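Local coordinates for protein methylglyoxal reductase (NADPH-dependent) (Candida albicans SC5314, PDB 6KWS) that probably reduces methylglyoxal and related carbonyl compounds with NADPH, as a Rossmann-fold reductase of the extended short-chain dehydrogenase family, at residues A[125-130]-A[260-265]; A[194-199]-A[212-217]; A[216-221]-A[271-276]; A[235-240]-A[321-326]. The protein carries 1 engineered substitution. All blocks are in the same frame, centred on the assembly; numbering follows the deposited sequence.

Overall arrangement
All four contacts gather about the side of the large sheet that ends in edge strand 196-198, where strands 188-194, 260-269, 234-239 and 196-198 lie side by side. Contact 1 sits over strand 260-269, and contact 4 follows on the neighbouring strand, their centres about 14 Å apart and Ser-265 N 2.8 Å from Trp-237 O. Contact 2 is nearest to contact 4, at about 9 Å between centres, with Phe-196 O 3.0 Å from Val-238 N. Contact 3 shares Glu-216 and Ile-217 with contact 2 and lies outermost, about 22 Å from contact 1 between centres. Val-197 in contact 2 is a known NADPH-binding residue, although the chain is modelled without the cofactor.

Contact 1 of 4, residues A[125-130]-A[260-265]; sequences SSYAAI and RILLNS
Tyr-127 and Leu-262 mark the nearest backbone approach, their CA atoms 6.9 Å apart, where the turn 125-130 passes over one side of strand 260-263. At this distance the two backbones are joined through side chains. Ile-130 does most of the work from the turn. Its CG1 lies beside the backbone N and anti to the carbonyl carbon (chi1 -63°), and the extended chi2 carries CD1 onto CG and CD1 of Leu-262, 3.6 Å from CG. The leucine's other methyl, CD2, approaches CD1 of the Tyr-127 ring obliquely at 4.1 Å. A branched leucine suits this place, since its two methyls serve two neighbours at once. The tyrosine hydroxyl is occupied elsewhere, hydrogen-bonded to Glu-136.

The turn follows strand 120-124 of the Rossmann-type sheet and contains an ST turn at Ser-126, whose OG accepts from Ala-128 N at 2.8 Å. Lys-168, an NADPH-binding residue, lies close to Ala-129, consistent with the loop bordering the cofactor site.

Arg-260 reaches up from the strand with its chain bent at chi3 (92°) and runs past Ile-130 in the opposite direction. NH2 gives a weak hydrogen bond to Ala-129 O, 3.3 Å long and bent to 145° at the hydrogen, with the oxygen at the guanidinium edge. Ile-130 CG1 lies obliquely to the same group, 3.6 Å from NH2. The buried charge is met chiefly outside the two segments, by a salt bridge from NE to Glu-172, while NH1 hydrogen-bonds to the carbonyls of Glu-145 and Asp-147.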
loop_
_atom_site.group_PDB
_atom_site.type_symbol
_atom_site.label_atom_id
_atom_site.label_comp_id
_atom_site.label_asym_id
_atom_site.label_seq_id
_atom_site.Cartn_x
_atom_site.Cartn_y
_atom_site.Cartn_z
ATOM N N SER A 125 -5.897 -2.455 -0.547
ATOM C CA SER A 125 -6.791 -1.508 0.090
ATOM C C SER A 125 -5.983 -0.719 1.117
ATOM O O SER A 125 -4.858 -0.298 0.822
ATOM C CB SER A 125 -7.997 -2.239 0.690
ATOM O OG SER A 125 -8.982 -1.308 1.104
ATOM N N SER A 126 -6.515 -0.537 2.322
ATOM C CA SER A 126 -5.855 0.307 3.300
ATOM C C SER A 126 -6.478 0.061 4.661
ATOM O O SER A 126 -7.675 -0.221 4.766
ATOM C CB SER A 126 -5.964 1.798 2.943
ATOM O OG SER A 126 -5.687 2.610 4.079
ATOM N N TYR A 127 -5.644 0.174 5.700
ATOM C CA TYR A 127 -6.158 0.230 7.060
ATOM C C TYR A 127 -7.268 1.273 7.177
ATOM O O TYR A 127 -8.178 1.132 8.003
ATOM C CB TYR A 127 -5.001 0.543 8.021
ATOM C CG TYR A 127 -5.383 0.625 9.486
ATOM C CD1 TYR A 127 -5.980 -0.461 10.132
ATOM C CD2 TYR A 127 -5.154 1.782 10.220
ATOM C CE1 TYR A 127 -6.336 -0.393 11.466
ATOM C CE2 TYR A 127 -5.500 1.862 11.566
ATOM C CZ TYR A 127 -6.086 0.774 12.181
ATOM O OH TYR A 127 -6.435 0.844 13.511
ATOM N N ALA A 128 -7.212 2.322 6.358
ATOM C CA ALA A 128 -8.249 3.336 6.387
ATOM C C ALA A 128 -9.626 2.774 6.067
ATOM O O ALA A 128 -10.627 3.391 6.431
ATOM C CB ALA A 128 -7.917 4.461 5.408
ATOM N N ALA A 129 -9.714 1.645 5.364
ATOM C CA ALA A 129 -11.019 1.035 5.151
ATOM C C ALA A 129 -11.451 0.184 6.333
ATOM O O ALA A 129 -12.612 -0.239 6.394
ATOM C CB ALA A 129 -11.022 0.188 3.876
ATOM N N ILE A 130 -10.554 -0.061 7.282
ATOM C CA ILE A 130 -10.870 -0.868 8.446
ATOM C C ILE A 130 -11.291 -0.017 9.643
ATOM O O ILE A 130 -12.215 -0.384 10.369
ATOM C CB ILE A 130 -9.672 -1.768 8.800
ATOM C CG1 ILE A 130 -9.391 -2.753 7.661
ATOM C CG2 ILE A 130 -9.978 -2.503 10.066
ATOM C CD1 ILE A 130 -8.436 -3.891 8.032
ATOM N N ARG A 260 -9.802 -10.363 4.000
ATOM C CA ARG A 260 -9.195 -9.044 4.151
ATOM C C ARG A 260 -8.006 -9.189 5.084
ATOM O O ARG A 260 -8.177 -9.562 6.247
ATOM C CB ARG A 260 -10.160 -8.036 4.751
ATOM C CG ARG A 260 -11.402 -7.771 3.978
ATOM C CD ARG A 260 -12.263 -6.910 4.869
ATOM N NE ARG A 260 -12.061 -5.484 4.645
ATOM C CZ ARG A 260 -12.247 -4.556 5.580
ATOM N NH1 ARG A 260 -12.616 -4.916 6.810
ATOM N NH2 ARG A 260 -12.060 -3.270 5.287
ATOM N N ILE A 261 -6.810 -8.896 4.594
ATOM C CA ILE A 261 -5.606 -9.133 5.368
ATOM C C ILE A 261 -5.092 -7.789 5.866
ATOM O O ILE A 261 -4.728 -6.910 5.073
ATOM C CB ILE A 261 -4.555 -9.903 4.557
ATOM C CG1 ILE A 261 -5.055 -11.318 4.286
ATOM C CG2 ILE A 261 -3.328 -10.095 5.355
ATOM C CD1 ILE A 261 -4.980 -11.727 2.855
ATOM N N LEU A 262 -5.082 -7.625 7.180
ATOM C CA LEU A 262 -4.566 -6.408 7.790
ATOM C C LEU A 262 -3.036 -6.478 7.848
ATOM O O LEU A 262 -2.463 -7.467 8.330
ATOM C CB LEU A 262 -5.182 -6.243 9.177
ATOM C CG LEU A 262 -5.463 -4.863 9.756
ATOM C CD1 LEU A 262 -6.262 -4.985 11.077
ATOM C CD2 LEU A 262 -4.152 -4.141 9.980
ATOM N N LEU A 263 -2.367 -5.445 7.341
ATOM C CA LEU A 263 -0.912 -5.396 7.375
ATOM C C LEU A 263 -0.496 -4.261 8.284
ATOM O O LEU A 263 -0.573 -3.081 7.914
ATOM C CB LEU A 263 -0.302 -5.264 5.986
ATOM C CG LEU A 263 0.153 -6.709 5.799
ATOM C CD1 LEU A 263 -0.970 -7.548 5.195
ATOM C CD2 LEU A 263 1.472 -6.876 5.092
ATOM N N ASN A 264 -0.071 -4.638 9.489
ATOM C CA ASN A 264 0.404 -3.683 10.470
ATOM C C ASN A 264 1.432 -4.359 11.362
ATOM O O ASN A 264 1.176 -5.421 11.935
ATOM C CB ASN A 264 -0.743 -3.122 11.309
ATOM C CG ASN A 264 -0.269 -2.043 12.272
ATOM O OD1 ASN A 264 -0.119 -0.892 11.893
ATOM N ND2 ASN A 264 -0.016 -2.419 13.512
ATOM N N SER A 265 2.592 -3.732 11.468
ATOM C CA SER A 265 3.666 -4.185 12.322
ATOM C C SER A 265 3.653 -3.564 13.719
ATOM O O SER A 265 4.239 -4.134 14.643
ATOM C CB SER A 265 4.994 -3.861 11.648
ATOM O OG SER A 265 6.063 -4.514 12.304
#

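Contact 2 of 4, residues A[194-199]-A[212-217]; sequences PSFVFG and NTSSEI
Ser-214, Ser-215 and Phe-198 have the most surface buried where strand 196-198 faces the turn leading into helix 216-222. Ser-214 lies against the strand, with CB 3.2 Å from Val-197 O. Its OG, anti to the backbone N (chi1 -161°), comes to the edge of the Phe-196 ring, 3.5 Å from CD1; a small serine suits a place this near the strand and the ring. Ser-215 makes the polar link: its OG donates to Gly-199 O over 3.1 Å, tilted 25° from the carbonyl plane, tying the turn to the residue just past the strand.

Phe-198 presents the edge of its ring, CE1 lying 3.7 Å from Ser-214 O. Ile-217 CD1 reaches the edge of this ring too, but stands over one face of Phe-196, 4.0 Å from CD1, so the isoleucine bridges both phenylalanines. The turn is held in shape by Thr-213 OG1, which accepts from Ser-215 N in a capping bond.

Val-197, between them in sequence, is an NADPH-binding residue, though no cofactor is bound in this model; it packs near Phe-12 and Ile-13, also cofactor-binding residues. The arrangement opens the beta-alpha-beta unit of strand 196-198, helix 216-222 and strand 234-239, at the cofactor side of a Rossmann-type reductase.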
loop_
_atom_site.group_PDB
_atom_site.type_symbol
_atom_site.label_atom_id
_atom_site.label_comp_id
_atom_site.label_asym_id
_atom_site.label_seq_id
_atom_site.Cartn_x
_atom_site.Cartn_y
_atom_site.Cartn_z
ATOM N N PRO A 194 -2.822 -2.255 4.369
ATOM C CA PRO A 194 -1.707 -1.790 5.191
ATOM C C PRO A 194 -2.021 -0.476 5.890
ATOM O O PRO A 194 -2.811 0.344 5.410
ATOM C CB PRO A 194 -0.590 -1.610 4.161
ATOM C CG PRO A 194 -1.312 -1.239 2.925
ATOM C CD PRO A 194 -2.643 -1.907 2.947
ATOM N N SER A 195 -1.385 -0.281 7.047
ATOM C CA SER A 195 -1.376 1.043 7.670
ATOM C C SER A 195 -0.401 1.943 6.918
ATOM O O SER A 195 -0.202 1.746 5.712
ATOM C CB SER A 195 -1.016 0.964 9.154
ATOM O OG SER A 195 -0.362 -0.247 9.454
ATOM N N PHE A 196 0.199 2.933 7.591
ATOM C CA PHE A 196 1.211 3.746 6.922
ATOM C C PHE A 196 2.377 2.875 6.478
ATOM O O PHE A 196 2.949 2.127 7.273
ATOM C CB PHE A 196 1.722 4.860 7.831
ATOM C CG PHE A 196 0.694 5.877 8.167
ATOM C CD1 PHE A 196 0.269 6.799 7.211
ATOM C CD2 PHE A 196 0.152 5.934 9.457
ATOM C CE1 PHE A 196 -0.695 7.749 7.531
ATOM C CE2 PHE A 196 -0.811 6.885 9.785
ATOM C CZ PHE A 196 -1.234 7.788 8.820
ATOM N N VAL A 197 2.731 2.969 5.206
ATOM C CA VAL A 197 3.746 2.099 4.631
ATOM C C VAL A 197 5.096 2.809 4.651
ATOM O O VAL A 197 5.285 3.827 3.976
ATOM C CB VAL A 197 3.371 1.675 3.207
ATOM C CG1 VAL A 197 4.472 0.828 2.657
ATOM C CG2 VAL A 197 2.047 0.925 3.208
ATOM N N PHE A 198 6.031 2.271 5.430
ATOM C CA PHE A 198 7.397 2.755 5.529
ATOM C C PHE A 198 8.309 1.824 4.742
ATOM O O PHE A 198 7.880 0.794 4.228
ATOM C CB PHE A 198 7.859 2.814 6.993
ATOM C CG PHE A 198 7.158 3.834 7.816
ATOM C CD1 PHE A 198 6.473 4.871 7.221
ATOM C CD2 PHE A 198 7.196 3.760 9.206
ATOM C CE1 PHE A 198 5.820 5.824 7.991
ATOM C CE2 PHE A 198 6.547 4.715 9.993
ATOM C CZ PHE A 198 5.859 5.750 9.381
ATOM N N GLY A 199 9.593 2.164 4.695
ATOM C CA GLY A 199 10.574 1.284 4.110
ATOM C C GLY A 199 11.212 1.895 2.885
ATOM O O GLY A 199 10.712 2.870 2.320
ATOM N N ASN A 212 7.061 10.819 -2.753
ATOM C CA ASN A 212 5.627 10.876 -3.000
ATOM C C ASN A 212 4.864 9.805 -2.214
ATOM O O ASN A 212 3.631 9.737 -2.304
ATOM C CB ASN A 212 5.355 10.781 -4.512
ATOM C CG ASN A 212 5.622 12.114 -5.249
ATOM O OD1 ASN A 212 5.576 13.198 -4.649
ATOM N ND2 ASN A 212 5.895 12.028 -6.553
ATOM N N THR A 213 5.577 9.012 -1.400
ATOM C CA THR A 213 5.053 7.890 -0.637
ATOM C C THR A 213 4.792 8.295 0.812
ATOM O O THR A 213 4.882 9.466 1.198
ATOM C CB THR A 213 6.020 6.692 -0.650
ATOM O OG1 THR A 213 6.985 6.824 0.415
ATOM C CG2 THR A 213 6.761 6.571 -1.986
ATOM N N SER A 214 4.492 7.293 1.639
ATOM C CA SER A 214 4.267 7.513 3.058
ATOM C C SER A 214 5.563 7.620 3.851
ATOM O O SER A 214 5.545 8.066 5.003
ATOM C CB SER A 214 3.417 6.388 3.623
ATOM O OG SER A 214 2.856 6.820 4.840
ATOM N N SER A 215 6.687 7.219 3.260
ATOM C CA SER A 215 7.972 7.436 3.903
ATOM C C SER A 215 8.304 8.920 4.032
ATOM O O SER A 215 9.266 9.255 4.728
ATOM C CB SER A 215 9.074 6.699 3.126
ATOM O OG SER A 215 9.130 5.308 3.450
ATOM N N GLU A 216 7.524 9.814 3.396
ATOM C CA GLU A 216 7.702 11.255 3.570
ATOM C C GLU A 216 7.511 11.694 5.016
ATOM O O GLU A 216 8.147 12.663 5.443
ATOM C CB GLU A 216 6.757 12.035 2.652
ATOM C CG GLU A 216 6.726 13.550 2.913
ATOM C CD GLU A 216 7.995 14.300 2.372
ATOM O OE1 GLU A 216 8.787 13.710 1.588
ATOM O OE2 GLU A 216 8.204 15.476 2.762
ATOM N N ILE A 217 6.665 11.005 5.785
ATOM C CA ILE A 217 6.650 11.208 7.234
ATOM C C ILE A 217 8.070 11.143 7.789
ATOM O O ILE A 217 8.518 12.033 8.523
ATOM C CB ILE A 217 5.726 10.171 7.896
ATOM C CG1 ILE A 217 4.364 10.235 7.214
ATOM C CG2 ILE A 217 5.616 10.406 9.386
ATOM C CD1 ILE A 217 3.349 9.325 7.795
#

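Contact 3 of 4, residues A[216-221]-A[271-276]; sequences EIINSI and QSLVDI
Leu-273 projects from helix 271-276 toward helix 216-221 and is the central side chain of this wholly apolar contact. A chi1 of -48° swings CG away from the carbonyl carbon, and with the chain extended beyond it CD1 reaches between two isoleucines, 4.0 Å from Ile-217 CG2 and equally far from Ile-218 CG1. The two meet it differently: Ile-217 offers its short branch at an oblique angle, whereas Ile-218 presents its longer branch and crosses the leucine at about a right angle. Leucine suits the position because its branch point lies one carbon out, carrying the methyl across to the other helix.

One turn further on, Ile-221 is bent at chi2 (-55°), where the other two isoleucines are extended. This keeps both of its outer methyls near Val-274: CG2 and CD1 each lie 4.1 Å from the valine's CG2. Ile-221 CG1 also stands 4.4 Å from Leu-273 CB. The beta-branched valine, compact and close to its own backbone, crosses that bent side chain at about a right angle.

The axes of segments 216-221 and 271-276 approach to 10.1 Å and cross at -58°; within these segments about one turn of 216-221 meets the adjacent pair Leu-273 and Val-274. Helix 323-337 flanks the contact, Val-331 touching Ile-218 and Val-327 touching Leu-273, while Phe-198 of strand 196-198 lies against Ile-218.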
loop_
_atom_site.group_PDB
_atom_site.type_symbol
_atom_site.label_atom_id
_atom_site.label_comp_id
_atom_site.label_asym_id
_atom_site.label_seq_id
_atom_site.Cartn_x
_atom_site.Cartn_y
_atom_site.Cartn_z
ATOM N N GLU A 216 7.524 9.814 3.396
ATOM C CA GLU A 216 7.702 11.255 3.570
ATOM C C GLU A 216 7.511 11.694 5.016
ATOM O O GLU A 216 8.147 12.663 5.443
ATOM C CB GLU A 216 6.757 12.035 2.652
ATOM C CG GLU A 216 6.726 13.550 2.913
ATOM C CD GLU A 216 7.995 14.300 2.372
ATOM O OE1 GLU A 216 8.787 13.710 1.588
ATOM O OE2 GLU A 216 8.204 15.476 2.762
ATOM N N ILE A 217 6.665 11.005 5.785
ATOM C CA ILE A 217 6.650 11.208 7.234
ATOM C C ILE A 217 8.070 11.143 7.789
ATOM O O ILE A 217 8.518 12.033 8.523
ATOM C CB ILE A 217 5.726 10.171 7.896
ATOM C CG1 ILE A 217 4.364 10.235 7.214
ATOM C CG2 ILE A 217 5.616 10.406 9.386
ATOM C CD1 ILE A 217 3.349 9.325 7.795
ATOM N N ILE A 218 8.806 10.097 7.414
ATOM C CA ILE A 218 10.198 9.948 7.833
ATOM C C ILE A 218 11.064 11.034 7.203
ATOM O O ILE A 218 11.874 11.684 7.876
ATOM C CB ILE A 218 10.695 8.539 7.469
ATOM C CG1 ILE A 218 9.923 7.511 8.306
ATOM C CG2 ILE A 218 12.189 8.426 7.680
ATOM C CD1 ILE A 218 10.064 6.088 7.859
ATOM N N ASN A 219 10.900 11.241 5.895
ATOM C CA ASN A 219 11.659 12.264 5.185
ATOM C C ASN A 219 11.463 13.642 5.806
ATOM O O ASN A 219 12.416 14.422 5.912
ATOM C CB ASN A 219 11.242 12.285 3.714
ATOM C CG ASN A 219 12.318 12.842 2.819
ATOM O OD1 ASN A 219 13.494 12.768 3.146
ATOM N ND2 ASN A 219 11.922 13.422 1.695
ATOM N N SER A 220 10.231 13.965 6.216
ATOM C CA SER A 220 9.969 15.297 6.737
ATOM C C SER A 220 10.718 15.541 8.044
ATOM O O SER A 220 11.087 16.686 8.340
ATOM C CB SER A 220 8.468 15.497 6.915
ATOM O OG SER A 220 8.022 14.853 8.094
ATOM N N ILE A 221 10.977 14.482 8.823
ATOM C CA ILE A 221 11.862 14.602 9.984
ATOM C C ILE A 221 13.246 15.094 9.566
ATOM O O ILE A 221 13.843 15.952 10.229
ATOM C CB ILE A 221 11.975 13.265 10.734
ATOM C CG1 ILE A 221 10.618 12.766 11.242
ATOM C CG2 ILE A 221 12.980 13.384 11.849
ATOM C CD1 ILE A 221 9.888 13.746 12.082
ATOM N N GLN A 271 7.826 11.189 17.405
ATOM C CA GLN A 271 8.924 11.074 18.353
ATOM C C GLN A 271 9.596 9.707 18.251
ATOM O O GLN A 271 10.814 9.596 18.441
ATOM C CB GLN A 271 8.416 11.339 19.773
ATOM C CG GLN A 271 9.496 11.289 20.818
ATOM C CD GLN A 271 10.430 12.489 20.764
ATOM O OE1 GLN A 271 10.000 13.643 20.894
ATOM N NE2 GLN A 271 11.720 12.220 20.582
ATOM N N SER A 272 8.828 8.662 17.925
ATOM C CA SER A 272 9.433 7.355 17.715
ATOM C C SER A 272 10.486 7.432 16.629
ATOM O O SER A 272 11.581 6.875 16.771
ATOM C CB SER A 272 8.367 6.337 17.333
ATOM O OG SER A 272 7.322 6.337 18.278
ATOM N N LEU A 273 10.175 8.143 15.545
ATOM C CA LEU A 273 11.084 8.218 14.407
ATOM C C LEU A 273 12.303 9.063 14.734
ATOM O O LEU A 273 13.436 8.667 14.439
ATOM C CB LEU A 273 10.340 8.783 13.206
ATOM C CG LEU A 273 8.995 8.122 12.947
ATOM C CD1 LEU A 273 8.356 8.749 11.719
ATOM C CD2 LEU A 273 9.173 6.610 12.785
ATOM N N VAL A 274 12.077 10.240 15.329
ATOM C CA VAL A 274 13.165 11.096 15.808
ATOM C C VAL A 274 14.154 10.295 16.649
ATOM O O VAL A 274 15.358 10.269 16.363
ATOM C CB VAL A 274 12.607 12.288 16.599
ATOM C CG1 VAL A 274 13.745 13.105 17.167
ATOM C CG2 VAL A 274 11.726 13.137 15.695
ATOM N N ASP A 275 13.649 9.605 17.682
ATOM C CA ASP A 275 14.510 8.821 18.570
ATOM C C ASP A 275 15.357 7.807 17.802
ATOM O O ASP A 275 16.564 7.683 18.053
ATOM C CB ASP A 275 13.674 8.099 19.631
ATOM C CG ASP A 275 13.132 9.042 20.713
ATOM O OD1 ASP A 275 13.586 10.215 20.782
ATOM O OD2 ASP A 275 12.248 8.598 21.499
ATOM N N ILE A 276 14.741 7.053 16.881
ATOM C CA ILE A 276 15.495 6.069 16.107
ATOM C C ILE A 276 16.600 6.748 15.313
ATOM O O ILE A 276 17.741 6.267 15.270
ATOM C CB ILE A 276 14.572 5.266 15.178
ATOM C CG1 ILE A 276 13.632 4.363 15.984
ATOM C CG2 ILE A 276 15.402 4.445 14.218
ATOM C CD1 ILE A 276 12.755 3.450 15.123
#

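Contact 4 of 4, residues A[235-240]-A[321-326]; sequences GGWVDV and YNLEQS
Trp-237 and Leu-323 form the tightly packed half of this contact between strand 235-239 and the start of helix 323-326. The leucine's CD2 sits over one face of the indole in a CH-pi contact, 3.8 Å from the centroid of the five-membered ring and 16° off its normal. Ser-326 CB closes in obliquely, 3.6 Å from Trp-237 CZ3. A broad, flat tryptophan can thus cover the first turn of the helix.

Two residues along the strand, Asp-239 stretches across with CG anti to its backbone N (chi1 -175°). Its OD2 accepts from Ser-326 OG over 2.7 Å, on the anti side of the carboxylate. This aspartate is also the N-cap of helix 240-252, its carboxylate capping a backbone N there.

Toward solvent the fit is looser. Tyr-321 crosses the carboxylate obliquely, its CD2 3.7 Å from Asp-239 OD1 and the two planes 35° apart; Arg-241 serves both, in a cation-pi contact with the ring and a salt bridge to OD1. Asn-322, exposed and hardly involved across the contact, instead starts the helix, forming a capping box with Gln-325.

Strand 234-239 runs between strands 260-269 and 196-198 here, with Leu-323 also touching helix 270-280 and Ser-326 touching Phe-198.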
loop_
_atom_site.group_PDB
_atom_site.type_symbol
_atom_site.label_atom_id
_atom_site.label_comp_id
_atom_site.label_asym_id
_atom_site.label_seq_id
_atom_site.Cartn_x
_atom_site.Cartn_y
_atom_site.Cartn_z
ATOM N N GLY A 235 0.223 6.572 14.156
ATOM C CA GLY A 235 -0.658 5.558 13.625
ATOM C C GLY A 235 0.032 4.212 13.631
ATOM O O GLY A 235 1.063 4.024 14.279
ATOM N N GLY A 236 -0.585 3.271 12.940
ATOM C CA GLY A 236 0.083 2.036 12.661
ATOM C C GLY A 236 0.983 2.183 11.456
ATOM O O GLY A 236 0.780 3.037 10.596
ATOM N N TRP A 237 2.009 1.346 11.395
ATOM C CA TRP A 237 2.913 1.344 10.262
ATOM C C TRP A 237 3.216 -0.108 9.928
ATOM O O TRP A 237 2.996 -1.010 10.740
ATOM C CB TRP A 237 4.206 2.117 10.578
ATOM C CG TRP A 237 5.005 1.336 11.560
ATOM C CD1 TRP A 237 4.859 1.317 12.919
ATOM C CD2 TRP A 237 6.004 0.359 11.249
ATOM N NE1 TRP A 237 5.723 0.398 13.475
ATOM C CE2 TRP A 237 6.437 -0.200 12.469
ATOM C CE3 TRP A 237 6.576 -0.092 10.052
ATOM C CZ2 TRP A 237 7.414 -1.183 12.526
ATOM C CZ3 TRP A 237 7.546 -1.054 10.113
ATOM C CH2 TRP A 237 7.958 -1.595 11.344
ATOM N N VAL A 238 3.750 -0.321 8.732
ATOM C CA VAL A 238 4.224 -1.633 8.308
ATOM C C VAL A 238 5.247 -1.388 7.210
ATOM O O VAL A 238 5.134 -0.419 6.455
ATOM C CB VAL A 238 3.044 -2.510 7.833
ATOM C CG1 VAL A 238 2.343 -1.821 6.690
ATOM C CG2 VAL A 238 3.508 -3.869 7.406
ATOM N N ASP A 239 6.272 -2.233 7.151
ATOM C CA ASP A 239 7.308 -2.065 6.138
ATOM C C ASP A 239 6.794 -2.506 4.770
ATOM O O ASP A 239 6.065 -3.497 4.652
ATOM C CB ASP A 239 8.561 -2.858 6.521
ATOM C CG ASP A 239 9.733 -2.619 5.569
ATOM O OD1 ASP A 239 9.802 -3.261 4.488
ATOM O OD2 ASP A 239 10.602 -1.797 5.918
ATOM N N VAL A 240 7.204 -1.763 3.732
ATOM C CA VAL A 240 6.724 -1.969 2.366
ATOM C C VAL A 240 7.074 -3.356 1.857
ATOM O O VAL A 240 6.317 -3.947 1.073
ATOM C CB VAL A 240 7.298 -0.881 1.435
ATOM C CG1 VAL A 240 8.805 -0.948 1.424
ATOM C CG2 VAL A 240 6.741 -1.013 0.013
ATOM N N TYR A 321 9.674 -6.938 9.466
ATOM C CA TYR A 321 10.631 -5.946 9.952
ATOM C C TYR A 321 10.052 -5.183 11.147
ATOM O O TYR A 321 8.830 -5.062 11.301
ATOM C CB TYR A 321 10.974 -4.952 8.850
ATOM C CG TYR A 321 11.780 -5.509 7.711
ATOM C CD1 TYR A 321 13.163 -5.546 7.780
ATOM C CD2 TYR A 321 11.167 -5.971 6.548
ATOM C CE1 TYR A 321 13.912 -6.036 6.733
ATOM C CE2 TYR A 321 11.917 -6.474 5.487
ATOM C CZ TYR A 321 13.291 -6.497 5.592
ATOM O OH TYR A 321 14.085 -6.973 4.565
ATOM N N ASN A 322 10.929 -4.649 11.998
ATOM C CA ASN A 322 10.461 -3.803 13.090
ATOM C C ASN A 322 10.714 -2.327 12.756
ATOM O O ASN A 322 11.293 -1.994 11.712
ATOM C CB ASN A 322 11.107 -4.207 14.417
ATOM C CG ASN A 322 12.631 -4.009 14.438
ATOM O OD1 ASN A 322 13.173 -3.031 13.907
ATOM N ND2 ASN A 322 13.324 -4.939 15.085
ATOM N N LEU A 323 10.279 -1.434 13.660
ATOM C CA LEU A 323 10.401 0.002 13.402
ATOM C C LEU A 323 11.845 0.394 13.096
ATOM O O LEU A 323 12.108 1.092 12.107
ATOM C CB LEU A 323 9.887 0.823 14.582
ATOM C CG LEU A 323 8.952 2.007 14.302
ATOM C CD1 LEU A 323 9.251 3.160 15.220
ATOM C CD2 LEU A 323 8.921 2.464 12.851
ATOM N N GLU A 324 12.795 -0.040 13.938
ATOM C CA GLU A 324 14.175 0.411 13.764
ATOM C C GLU A 324 14.742 -0.042 12.421
ATOM O O GLU A 324 15.364 0.755 11.714
ATOM C CB GLU A 324 15.058 -0.076 14.925
ATOM C CG GLU A 324 16.591 0.202 14.775
ATOM C CD GLU A 324 17.346 -0.851 13.932
ATOM O OE1 GLU A 324 18.165 -0.452 13.057
ATOM O OE2 GLU A 324 17.108 -2.074 14.134
ATOM N N GLN A 325 14.547 -1.306 12.046
ATOM C CA GLN A 325 15.032 -1.739 10.741
ATOM C C GLN A 325 14.395 -0.921 9.634
ATOM O O GLN A 325 15.083 -0.386 8.758
ATOM C CB GLN A 325 14.751 -3.225 10.526
ATOM C CG GLN A 325 15.086 -4.056 11.718
ATOM C CD GLN A 325 14.800 -5.515 11.511
ATOM O OE1 GLN A 325 13.639 -5.940 11.507
ATOM N NE2 GLN A 325 15.858 -6.306 11.348
ATOM N N SER A 326 13.070 -0.799 9.678
ATOM C CA SER A 326 12.345 -0.128 8.614
ATOM C C SER A 326 12.769 1.329 8.508
ATOM O O SER A 326 13.058 1.829 7.412
ATOM C CB SER A 326 10.843 -0.254 8.870
ATOM O OG SER A 326 10.100 0.098 7.714
#